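Local coordinates for WbbZ protein (Klebsiella pneumoniae subsp. pneumoniae NTUH-K2044, PDB 6X1L) that is functionally uncharacterized but probably acts as a polysaccharide pyruvyl transferase with a GT-B-like architecture, at residues A41-F46 with L51-Y56. Numbering follows the deposited sequence.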
ATOM      1  N   ALA A  41     -14.566  -3.597  -0.324  1.00 43.36           N
ATOM      2  CA  ALA A  41     -15.736  -4.472  -0.330  1.00 48.25           C
ATOM      3  C   ALA A  41     -17.030  -3.697  -0.540  1.00 46.95           C
ATOM      4  O   ALA A  41     -17.968  -4.211  -1.160  1.00 45.17           O
ATOM      5  CB  ALA A  41     -15.802  -5.259   0.977  1.00 44.18           C
ATOM      6  N   THR A  42     -17.106  -2.466  -0.034  1.00 49.97           N
ATOM      7  CA  THR A  42     -18.293  -1.653  -0.276  1.00 47.95           C
ATOM      8  C   THR A  42     -18.398  -1.265  -1.745  1.00 50.58           C
ATOM      9  O   THR A  42     -19.496  -1.255  -2.313  1.00 51.43           O
ATOM     10  CB  THR A  42     -18.268  -0.411   0.613  1.00 55.06           C
ATOM     11  OG1 THR A  42     -18.139  -0.810   1.982  1.00 49.94           O
ATOM     12  CG2 THR A  42     -19.556   0.383   0.455  1.00 64.79           C
ATOM     13  N   TYR A  43     -17.266  -0.961  -2.388  1.00 43.63           N
ATOM     14  CA  TYR A  43     -17.307  -0.668  -3.816  1.00 44.24           C
ATOM     15  C   TYR A  43     -17.693  -1.906  -4.614  1.00 47.18           C
ATOM     16  O   TYR A  43     -18.445  -1.810  -5.590  1.00 55.16           O
ATOM     17  CB  TYR A  43     -15.960  -0.101  -4.277  1.00 46.52           C
ATOM     18  CG  TYR A  43     -15.643   1.231  -3.633  1.00 51.38           C
ATOM     19  CD1 TYR A  43     -16.580   2.257  -3.629  1.00 55.23           C
ATOM     20  CD2 TYR A  43     -14.427   1.453  -3.000  1.00 45.05           C
ATOM     21  CE1 TYR A  43     -16.310   3.474  -3.033  1.00 55.52           C
ATOM     22  CE2 TYR A  43     -14.144   2.669  -2.397  1.00 50.01           C
ATOM     23  CZ  TYR A  43     -15.091   3.675  -2.417  1.00 56.17           C
ATOM     24  OH  TYR A  43     -14.816   4.885  -1.819  1.00 54.59           O
ATOM     25  N   ASP A  44     -17.191  -3.078  -4.213  1.00 45.49           N
ATOM     26  CA  ASP A  44     -17.625  -4.323  -4.840  1.00 47.37           C
ATOM     27  C   ASP A  44     -19.124  -4.528  -4.654  1.00 48.39           C
ATOM     28  O   ASP A  44     -19.818  -4.987  -5.569  1.00 51.81           O
ATOM     29  CB  ASP A  44     -16.851  -5.502  -4.251  1.00 47.31           C
ATOM     30  CG  ASP A  44     -15.357  -5.428  -4.544  1.00 54.51           C
ATOM     31  OD1 ASP A  44     -14.946  -4.536  -5.310  1.00 50.97           O
ATOM     32  OD2 ASP A  44     -14.596  -6.260  -4.006  1.00 49.24           O
ATOM     33  N   PHE A  45     -19.636  -4.188  -3.472  1.00 46.94           N
ATOM     34  CA  PHE A  45     -21.059  -4.361  -3.190  1.00 48.05           C
ATOM     35  C   PHE A  45     -21.916  -3.436  -4.048  1.00 59.12           C
ATOM     36  O   PHE A  45     -22.953  -3.855  -4.574  1.00 61.04           O
ATOM     37  CB  PHE A  45     -21.313  -4.117  -1.705  1.00 46.82           C
ATOM     38  CG  PHE A  45     -22.773  -4.059  -1.339  1.00 49.75           C
ATOM     39  CD1 PHE A  45     -23.488  -5.218  -1.110  1.00 60.40           C
ATOM     40  CD2 PHE A  45     -23.421  -2.843  -1.221  1.00 52.69           C
ATOM     41  CE1 PHE A  45     -24.829  -5.166  -0.771  1.00 65.39           C
ATOM     42  CE2 PHE A  45     -24.759  -2.788  -0.890  1.00 58.71           C
ATOM     43  CZ  PHE A  45     -25.464  -3.949  -0.661  1.00 63.05           C
ATOM     44  N   PHE A  46     -21.502  -2.175  -4.201  1.00 60.40           N
ATOM     45  CA  PHE A  46     -22.248  -1.246  -5.045  1.00 55.50           C
ATOM     46  C   PHE A  46     -22.276  -1.711  -6.495  1.00 61.00           C
ATOM     47  O   PHE A  46     -23.330  -1.690  -7.142  1.00 64.94           O
ATOM     48  CB  PHE A  46     -21.634   0.152  -4.961  1.00 55.47           C
ATOM     49  CG  PHE A  46     -21.853   0.836  -3.642  1.00 58.58           C
ATOM     50  CD1 PHE A  46     -22.911   0.477  -2.826  1.00 60.49           C
ATOM     51  CD2 PHE A  46     -21.001   1.847  -3.223  1.00 60.99           C
ATOM     52  CE1 PHE A  46     -23.116   1.110  -1.613  1.00 59.96           C
ATOM     53  CE2 PHE A  46     -21.199   2.484  -2.014  1.00 58.99           C
ATOM     54  CZ  PHE A  46     -22.260   2.115  -1.206  1.00 57.64           C
ATOM     55  N   LEU A  51     -25.715  -0.334  -7.782  1.00 63.78           N
ATOM     56  CA  LEU A  51     -26.037   0.801  -6.923  1.00 63.15           C
ATOM     57  C   LEU A  51     -25.100   1.954  -7.258  1.00 64.38           C
ATOM     58  O   LEU A  51     -23.906   1.905  -6.946  1.00 65.09           O
ATOM     59  CB  LEU A  51     -25.925   0.414  -5.451  1.00 56.18           C
ATOM     60  CG  LEU A  51     -26.861  -0.703  -4.994  1.00 59.44           C
ATOM     61  CD1 LEU A  51     -26.547  -1.091  -3.562  1.00 56.93           C
ATOM     62  CD2 LEU A  51     -28.311  -0.272  -5.132  1.00 67.72           C
ATOM     63  N   THR A  52     -25.637   2.989  -7.894  1.00 67.92           N
ATOM     64  CA  THR A  52     -24.856   4.183  -8.167  1.00 68.13           C
ATOM     65  C   THR A  52     -24.849   5.098  -6.949  1.00 66.01           C
ATOM     66  O   THR A  52     -25.772   5.089  -6.130  1.00 64.07           O
ATOM     67  CB  THR A  52     -25.407   4.931  -9.382  1.00 73.24           C
ATOM     68  OG1 THR A  52     -26.756   5.335  -9.124  1.00 81.42           O
ATOM     69  CG2 THR A  52     -25.378   4.035 -10.614  1.00 74.28           C
ATOM     70  N   TYR A  53     -23.788   5.890  -6.835  1.00 65.69           N
ATOM     71  CA  TYR A  53     -23.623   6.793  -5.709  1.00 60.46           C
ATOM     72  C   TYR A  53     -22.849   8.016  -6.174  1.00 66.91           C
ATOM     73  O   TYR A  53     -22.226   8.014  -7.239  1.00 64.13           O
ATOM     74  CB  TYR A  53     -22.896   6.110  -4.542  1.00 59.74           C
ATOM     75  CG  TYR A  53     -21.463   5.714  -4.860  1.00 68.30           C
ATOM     76  CD1 TYR A  53     -21.181   4.515  -5.506  1.00 66.83           C
ATOM     77  CD2 TYR A  53     -20.398   6.538  -4.515  1.00 72.89           C
ATOM     78  CE1 TYR A  53     -19.877   4.150  -5.801  1.00 65.54           C
ATOM     79  CE2 TYR A  53     -19.086   6.178  -4.808  1.00 70.62           C
ATOM     80  CZ  TYR A  53     -18.837   4.983  -5.448  1.00 66.07           C
ATOM     81  OH  TYR A  53     -17.546   4.614  -5.741  1.00 73.70           O
ATOM     82  N   ILE A  54     -22.909   9.068  -5.365  1.00 67.51           N
ATOM     83  CA  ILE A  54     -22.045  10.227  -5.561  1.00 71.21           C
ATOM     84  C   ILE A  54     -21.187  10.353  -4.310  1.00 70.25           C
ATOM     85  O   ILE A  54     -21.691  10.169  -3.191  1.00 60.44           O
ATOM     86  CB  ILE A  54     -22.849  11.509  -5.840  1.00 81.13           C
ATOM     87  CG1 ILE A  54     -23.786  11.838  -4.677  1.00 83.17           C
ATOM     88  CG2 ILE A  54     -23.633  11.378  -7.138  1.00 80.61           C
ATOM     89  CD1 ILE A  54     -24.326  13.247  -4.715  1.00 88.28           C
ATOM     90  N   PRO A  55     -19.890  10.622  -4.445  1.00 66.89           N
ATOM     91  CA  PRO A  55     -19.042  10.742  -3.255  1.00 63.07           C
ATOM     92  C   PRO A  55     -19.349  12.023  -2.497  1.00 63.78           C
ATOM     93  O   PRO A  55     -19.628  13.067  -3.092  1.00 63.17           O
ATOM     94  CB  PRO A  55     -17.619  10.751  -3.830  1.00 60.19           C
ATOM     95  CG  PRO A  55     -17.784  11.276  -5.221  1.00 68.45           C
ATOM     96  CD  PRO A  55     -19.126  10.781  -5.695  1.00 64.95           C
ATOM     97  N   TYR A  56     -19.310  11.930  -1.171  1.00 64.94           N
ATOM     98  CA  TYR A  56     -19.536  13.104  -0.341  1.00 61.66           C
ATOM     99  C   TYR A  56     -18.478  14.159  -0.624  1.00 70.33           C
ATOM    100  O   TYR A  56     -17.275  13.877  -0.588  1.00 77.53           O
ATOM    101  CB  TYR A  56     -19.519  12.722   1.139  1.00 64.85           C
ATOM    102  CG  TYR A  56     -19.606  13.913   2.068  1.00 68.81           C
ATOM    103  CD1 TYR A  56     -20.838  14.436   2.444  1.00 70.33           C
ATOM    104  CD2 TYR A  56     -18.458  14.519   2.564  1.00 66.19           C
ATOM    105  CE1 TYR A  56     -20.922  15.529   3.288  1.00 73.77           C
ATOM    106  CE2 TYR A  56     -18.531  15.613   3.405  1.00 67.62           C
ATOM    107  CZ  TYR A  56     -19.765  16.113   3.765  1.00 74.43           C
ATOM    108  OH  TYR A  56     -19.841  17.199   4.607  1.00 79.66           O
TER
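Phe46 meets Leu51 and Tyr53 in a buried, mainly aromatic helix-to-strand contact within a beta-alpha-beta unit, where helix 33-48 gives way to edge strand 53-55. One backbone hydrogen bond ties the turn: Leu51 N donates to Phe46 O at 2.8 Å, fairly straight (161° at the hydrogen), with the donor tilted from the carbonyl plane. Leu51 and Tyr53 approach the Phe46 ring from the same side of its plane, while Thr42 O lies over the other face. Phe46 CD1 lies 4.0 Å from Leu51 CB, while Phe46 CD2 comes to 3.5 Å from Tyr53 CD1, with CE2 over one face of the tyrosine ring. The planes of these rings meet obliquely, at 41°. Tyr53 holds CG between backbone N and carbonyl carbon (chi1 65°), which directs its ring toward the helix, and Tyr53 OH ends 3.2 Å from Tyr43 CE1. The two tyrosine rings are near parallel but slid apart, centroids 6.0 Å apart, so they barely overlap; Tyr43 OH is hydrogen-bonded to Trp200 O. Leu51 CD1 packs 3.6 Å from Phe45 CE2. Around this cluster, helix 6-21 receives Phe45 and Leu51, Tyr26 of adjacent parallel strand 23-27 meets Phe46 edge-to-face, and helix 203-218 touches Tyr43.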